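Local coordinates for protein chitosanase (PDB 7C6C) that hydrolyses internal beta-(1->4) linkages between glucosamine units of partly acetylated chitosan, probably helping the bacterium resist invading fungi, at residues 41-46 / 112-117; 151-156 / 194-199. One frame throughout, in Å; residues are numbered along the deposited sequence.

Contact 1: 41-46 / 112-117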
loop_
_atom_site.group_PDB
_atom_site.type_symbol
_atom_site.label_atom_id
_atom_site.label_comp_id
_atom_site.label_asym_id
_atom_site.label_seq_id
_atom_site.Cartn_x
_atom_site.Cartn_y
_atom_site.Cartn_z
ATOM N N CYS A 41 1.718 -10.308 2.436
ATOM C CA CYS A 41 0.507 -11.109 2.308
ATOM C C CYS A 41 -0.692 -10.297 1.836
ATOM O O CYS A 41 -0.938 -9.187 2.317
ATOM C CB CYS A 41 0.136 -11.704 3.671
ATOM S SG CYS A 41 1.468 -12.528 4.562
ATOM N N GLY A 42 -1.486 -10.898 0.950
ATOM C CA GLY A 42 -2.804 -10.357 0.673
ATOM C C GLY A 42 -2.821 -9.014 -0.043
ATOM O O GLY A 42 -1.831 -8.557 -0.623
ATOM N N ARG A 43 -3.995 -8.374 0.020
ATOM C CA ARG A 43 -4.276 -7.249 -0.871
ATOM C C ARG A 43 -3.361 -6.063 -0.617
ATOM O O ARG A 43 -3.021 -5.336 -1.552
ATOM C CB ARG A 43 -5.748 -6.828 -0.779
ATOM C CG ARG A 43 -6.217 -6.360 0.594
ATOM C CD ARG A 43 -7.540 -5.609 0.530
ATOM N NE ARG A 43 -7.371 -4.341 -0.164
ATOM C CZ ARG A 43 -8.373 -3.596 -0.618
ATOM N NH1 ARG A 43 -9.628 -3.985 -0.431
ATOM N NH2 ARG A 43 -8.126 -2.463 -1.261
ATOM N N ALA A 44 -2.982 -5.828 0.634
ATOM C CA ALA A 44 -2.191 -4.664 0.992
ATOM C C ALA A 44 -0.724 -4.989 1.196
ATOM O O ALA A 44 0.034 -4.123 1.642
ATOM C CB ALA A 44 -2.756 -4.007 2.249
ATOM N N GLY A 45 -0.305 -6.215 0.904
ATOM C CA GLY A 45 1.028 -6.599 1.329
ATOM C C GLY A 45 1.193 -6.474 2.827
ATOM O O GLY A 45 2.194 -5.923 3.300
ATOM N N PHE A 46 0.201 -6.940 3.584
ATOM C CA PHE A 46 0.326 -6.998 5.035
ATOM C C PHE A 46 1.533 -7.861 5.397
ATOM O O PHE A 46 1.691 -8.960 4.863
ATOM C CB PHE A 46 -0.918 -7.663 5.630
ATOM C CG PHE A 46 -2.252 -7.089 5.181
ATOM C CD1 PHE A 46 -2.776 -5.947 5.770
ATOM C CD2 PHE A 46 -3.035 -7.769 4.246
ATOM C CE1 PHE A 46 -4.019 -5.471 5.399
ATOM C CE2 PHE A 46 -4.277 -7.289 3.884
ATOM C CZ PHE A 46 -4.767 -6.141 4.460
ATOM N N LYS A 112 -11.298 -4.966 5.979
ATOM C CA LYS A 112 -11.454 -4.170 7.192
ATOM C C LYS A 112 -10.114 -3.620 7.666
ATOM O O LYS A 112 -10.006 -2.438 8.003
ATOM C CB LYS A 112 -12.119 -5.002 8.286
ATOM C CG LYS A 112 -12.234 -4.254 9.594
ATOM C CD LYS A 112 -13.089 -4.998 10.619
ATOM C CE LYS A 112 -12.406 -5.066 11.988
ATOM N NZ LYS A 112 -13.379 -5.154 13.106
ATOM N N VAL A 113 -9.081 -4.464 7.706
ATOM C CA VAL A 113 -7.769 -3.991 8.141
ATOM C C VAL A 113 -7.216 -2.971 7.153
ATOM O O VAL A 113 -6.659 -1.941 7.549
ATOM C CB VAL A 113 -6.818 -5.180 8.378
ATOM C CG1 VAL A 113 -5.433 -4.698 8.767
ATOM C CG2 VAL A 113 -7.386 -6.063 9.469
ATOM N N ASN A 114 -7.383 -3.224 5.849
ATOM C CA ASN A 114 -6.949 -2.247 4.856
ATOM C C ASN A 114 -7.640 -0.909 5.062
ATOM O O ASN A 114 -7.010 0.150 4.952
ATOM C CB ASN A 114 -7.232 -2.762 3.451
ATOM C CG ASN A 114 -6.862 -1.748 2.398
ATOM O OD1 ASN A 114 -5.679 -1.495 2.171
ATOM N ND2 ASN A 114 -7.863 -1.135 1.768
ATOM N N ASP A 115 -8.941 -0.937 5.351
ATOM C CA ASP A 115 -9.671 0.311 5.533
ATOM C C ASP A 115 -9.144 1.069 6.745
ATOM O O ASP A 115 -8.933 2.289 6.693
ATOM C CB ASP A 115 -11.161 0.003 5.683
ATOM C CG ASP A 115 -12.002 1.248 5.772
ATOM O OD1 ASP A 115 -12.019 2.020 4.793
ATOM O OD2 ASP A 115 -12.648 1.453 6.819
ATOM N N HIS A 116 -8.905 0.350 7.840
ATOM C CA HIS A 116 -8.522 0.985 9.092
ATOM C C HIS A 116 -7.071 1.451 9.075
ATOM O O HIS A 116 -6.760 2.520 9.612
ATOM C CB HIS A 116 -8.747 -0.005 10.234
ATOM C CG HIS A 116 -8.402 0.538 11.584
ATOM N ND1 HIS A 116 -9.072 1.599 12.157
ATOM C CD2 HIS A 116 -7.457 0.164 12.478
ATOM C CE1 HIS A 116 -8.557 1.850 13.347
ATOM N NE2 HIS A 116 -7.571 0.998 13.564
ATOM N N LEU A 117 -6.173 0.668 8.477
ATOM C CA LEU A 117 -4.750 0.988 8.525
ATOM C C LEU A 117 -4.283 1.848 7.363
ATOM O O LEU A 117 -3.311 2.594 7.513
ATOM C CB LEU A 117 -3.908 -0.291 8.521
ATOM C CG LEU A 117 -4.023 -1.221 9.731
ATOM C CD1 LEU A 117 -2.937 -2.278 9.663
ATOM C CD2 LEU A 117 -3.940 -0.456 11.042
HETATM O O HOH W 1 -4.894 -2.958 -0.035
#

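Contact 2: 151-156 / 194-199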
loop_
_atom_site.group_PDB
_atom_site.type_symbol
_atom_site.label_atom_id
_atom_site.label_comp_id
_atom_site.label_asym_id
_atom_site.label_seq_id
_atom_site.Cartn_x
_atom_site.Cartn_y
_atom_site.Cartn_z
ATOM N N ASP A 151 6.406 6.372 12.020
ATOM C CA ASP A 151 7.142 7.585 12.358
ATOM C C ASP A 151 8.540 7.609 11.756
ATOM O O ASP A 151 9.325 8.509 12.070
ATOM C CB ASP A 151 7.252 7.744 13.880
ATOM C CG ASP A 151 5.905 7.770 14.570
ATOM O OD1 ASP A 151 5.823 7.295 15.724
ATOM O OD2 ASP A 151 4.934 8.277 13.968
ATOM N N ASP A 152 8.873 6.642 10.911
ATOM C CA ASP A 152 10.222 6.489 10.386
ATOM C C ASP A 152 10.428 7.396 9.177
ATOM O O ASP A 152 9.470 7.908 8.591
ATOM C CB ASP A 152 10.430 5.036 9.985
ATOM C CG ASP A 152 9.437 4.586 8.953
ATOM O OD1 ASP A 152 8.266 4.350 9.314
ATOM O OD2 ASP A 152 9.824 4.511 7.768
ATOM N N PRO A 153 11.683 7.594 8.754
ATOM C CA PRO A 153 11.949 8.534 7.649
ATOM C C PRO A 153 11.430 8.089 6.289
ATOM O O PRO A 153 11.448 8.903 5.354
ATOM C CB PRO A 153 13.480 8.649 7.639
ATOM C CG PRO A 153 13.910 8.207 8.995
ATOM C CD PRO A 153 12.930 7.157 9.407
ATOM N N ASP A 154 10.991 6.842 6.130
ATOM C CA ASP A 154 10.427 6.362 4.873
ATOM C C ASP A 154 8.906 6.329 4.896
ATOM O O ASP A 154 8.289 5.838 3.940
ATOM C CB ASP A 154 10.955 4.961 4.552
ATOM C CG ASP A 154 12.466 4.909 4.453
ATOM O OD1 ASP A 154 13.072 5.863 3.922
ATOM O OD2 ASP A 154 13.053 3.907 4.909
ATOM N N SER A 155 8.290 6.846 5.957
ATOM C CA SER A 155 6.861 6.699 6.172
ATOM C C SER A 155 6.059 7.679 5.323
ATOM O O SER A 155 6.565 8.690 4.830
ATOM C CB SER A 155 6.511 6.930 7.640
ATOM O OG SER A 155 6.795 8.267 8.022
ATOM N N PHE A 156 4.774 7.354 5.185
ATOM C CA PHE A 156 3.790 8.186 4.498
ATOM C C PHE A 156 3.870 9.646 4.939
ATOM O O PHE A 156 4.021 10.553 4.109
ATOM C CB PHE A 156 2.423 7.576 4.820
ATOM C CG PHE A 156 1.234 8.310 4.270
ATOM C CD1 PHE A 156 1.221 8.862 2.995
ATOM C CD2 PHE A 156 0.082 8.388 5.042
ATOM C CE1 PHE A 156 0.080 9.494 2.520
ATOM C CE2 PHE A 156 -1.053 9.014 4.577
ATOM C CZ PHE A 156 -1.057 9.567 3.314
ATOM N N ASN A 194 16.589 5.385 -2.331
ATOM C CA ASN A 194 17.563 5.415 -1.240
ATOM C C ASN A 194 16.839 5.539 0.089
ATOM O O ASN A 194 16.918 6.567 0.773
ATOM C CB ASN A 194 18.581 6.539 -1.446
ATOM C CG ASN A 194 19.507 6.271 -2.617
ATOM O OD1 ASN A 194 20.348 5.370 -2.561
ATOM N ND2 ASN A 194 19.353 7.041 -3.683
ATOM N N PRO A 195 16.119 4.492 0.492
ATOM C CA PRO A 195 15.386 4.554 1.757
ATOM C C PRO A 195 16.332 4.549 2.944
ATOM O O PRO A 195 17.449 4.027 2.881
ATOM C CB PRO A 195 14.541 3.276 1.739
ATOM C CG PRO A 195 15.282 2.346 0.851
ATOM C CD PRO A 195 15.941 3.199 -0.192
ATOM N N ALA A 196 15.864 5.149 4.040
ATOM C CA ALA A 196 16.607 5.063 5.291
ATOM C C ALA A 196 16.723 3.621 5.769
ATOM O O ALA A 196 17.733 3.242 6.368
ATOM C CB ALA A 196 15.934 5.928 6.358
ATOM N N ASN A 197 15.712 2.804 5.501
ATOM C CA ASN A 197 15.685 1.403 5.915
ATOM C C ASN A 197 16.424 0.586 4.862
ATOM O O ASN A 197 15.906 0.341 3.768
ATOM C CB ASN A 197 14.233 0.965 6.064
ATOM C CG ASN A 197 14.075 -0.529 6.248
ATOM O OD1 ASN A 197 15.016 -1.236 6.601
ATOM N ND2 ASN A 197 12.864 -1.017 6.024
ATOM N N HIS A 198 17.647 0.160 5.194
ATOM C CA HIS A 198 18.456 -0.572 4.227
ATOM C C HIS A 198 17.851 -1.922 3.870
ATOM O O HIS A 198 18.118 -2.434 2.778
ATOM C CB HIS A 198 19.877 -0.764 4.750
ATOM C CG HIS A 198 20.631 0.515 4.930
ATOM N ND1 HIS A 198 21.894 0.564 5.480
ATOM C CD2 HIS A 198 20.299 1.794 4.633
ATOM C CE1 HIS A 198 22.307 1.819 5.515
ATOM N NE2 HIS A 198 21.359 2.584 5.007
ATOM N N ASP A 199 17.045 -2.511 4.765
ATOM C CA ASP A 199 16.470 -3.829 4.504
ATOM C C ASP A 199 15.644 -3.831 3.223
ATOM O O ASP A 199 15.533 -4.866 2.553
ATOM C CB ASP A 199 15.536 -4.252 5.652
ATOM C CG ASP A 199 16.260 -4.562 6.953
ATOM O OD1 ASP A 199 17.492 -4.769 6.933
ATOM O OD2 ASP A 199 15.569 -4.634 8.004
HETATM O O HOH W 2 11.222 1.509 5.237
#

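Contact 1: 41-46 / 112-117
N114 lays its amide in an offset stack on the R43 guanidinium, ND2 over one face toward the rim, the two planes 16° apart and N114 ND2 3.3 Å from R43 NH2. Both nitrogens are donors, so this is packing rather than a hydrogen bond. The polar link runs through water 1, which accepts from R43 NE at 2.8 Å and donates to N114 OD1 at 2.8 Å. Beside this pair, F46 brings the edge of its ring near the backbone N of N114, and its CE1 touches V113 CG1 at 3.7 Å. A44 CB sits 3.9 Å from N114 OD1 and also lies over one face of the F46 ring, toward its rim. Further out, R43 NH1 forms a salt bridge with D111 and NH2 one with E12, while N114 ND2 is hydrogen-bonded to Y141 on helix 134-147. The bend at chi3 (-68°) turns the R43 chain and brings its guanidinium against the amide. A type I turn, G42 to G45, presents R43 and A44 between strands 39-41 and 46-47: a beta hairpin packed on the long helix 104-128 in the lysozyme-like fold of family 46.

Contact 2: 151-156 / 194-199
The carboxylate of D154 faces the backbone of A196 and N197, one oxygen to each amide. A196 N donates to D154 OD1 at 2.9 Å and N197 N to D154 OD2 at 2.9 Å; each oxygen uses its syn lone pair, and the N-H...O angles are 155° and 151°. With CG anti to its own carbonyl carbon (chi1 -58°), D154 reaches across to the other loop, crossing P195 obliquely; P195 CB lies 3.6 Å from D154 OD2. Beside it, P153 CB rests against A196 CB at 3.9 Å. The contact joins the loop between helices 134-147 and 156-167 to the one between helices 177-193 and 201-205, in the mainly helical family 46 fold. A type I turn from D152 to S155 presents D154, and D152 OD2 accepts from D154 N in an Asx turn. S155 caps helix 156-167, its OG accepting from A158 N while donating to D152 O. Across the contact, water 2 donates to D154 OD2 and accepts from N197 ND2. D154 also packs on W204, and the nearby carboxylate of D191 might raise the proton affinity of D154. N197 OD1 accepts from D199 N in a second Asx turn.

Contact 1 closes before contact 2 opens along the chain, and their centres stand 20 Å apart; the nearest atoms come within about 7 Å without touching. Helix 134-147 connects their surroundings: its Y141 bonds to the 112-117 side of contact 1, and H147 ND1, at its end, donates to the backbone O of D154 in contact 2. Both lie near the probable catalytic residues. Side chain to side chain, A44 of contact 1 is about 7 Å from the predicted proton donor E19, F46 about 11 Å from D35, the nucleophile by similarity, and N197 of contact 2 about 7 Å from D35. Contact 1 is the more central: its centre is about 8 Å from the centre of the chain, that of contact 2 about 14 Å.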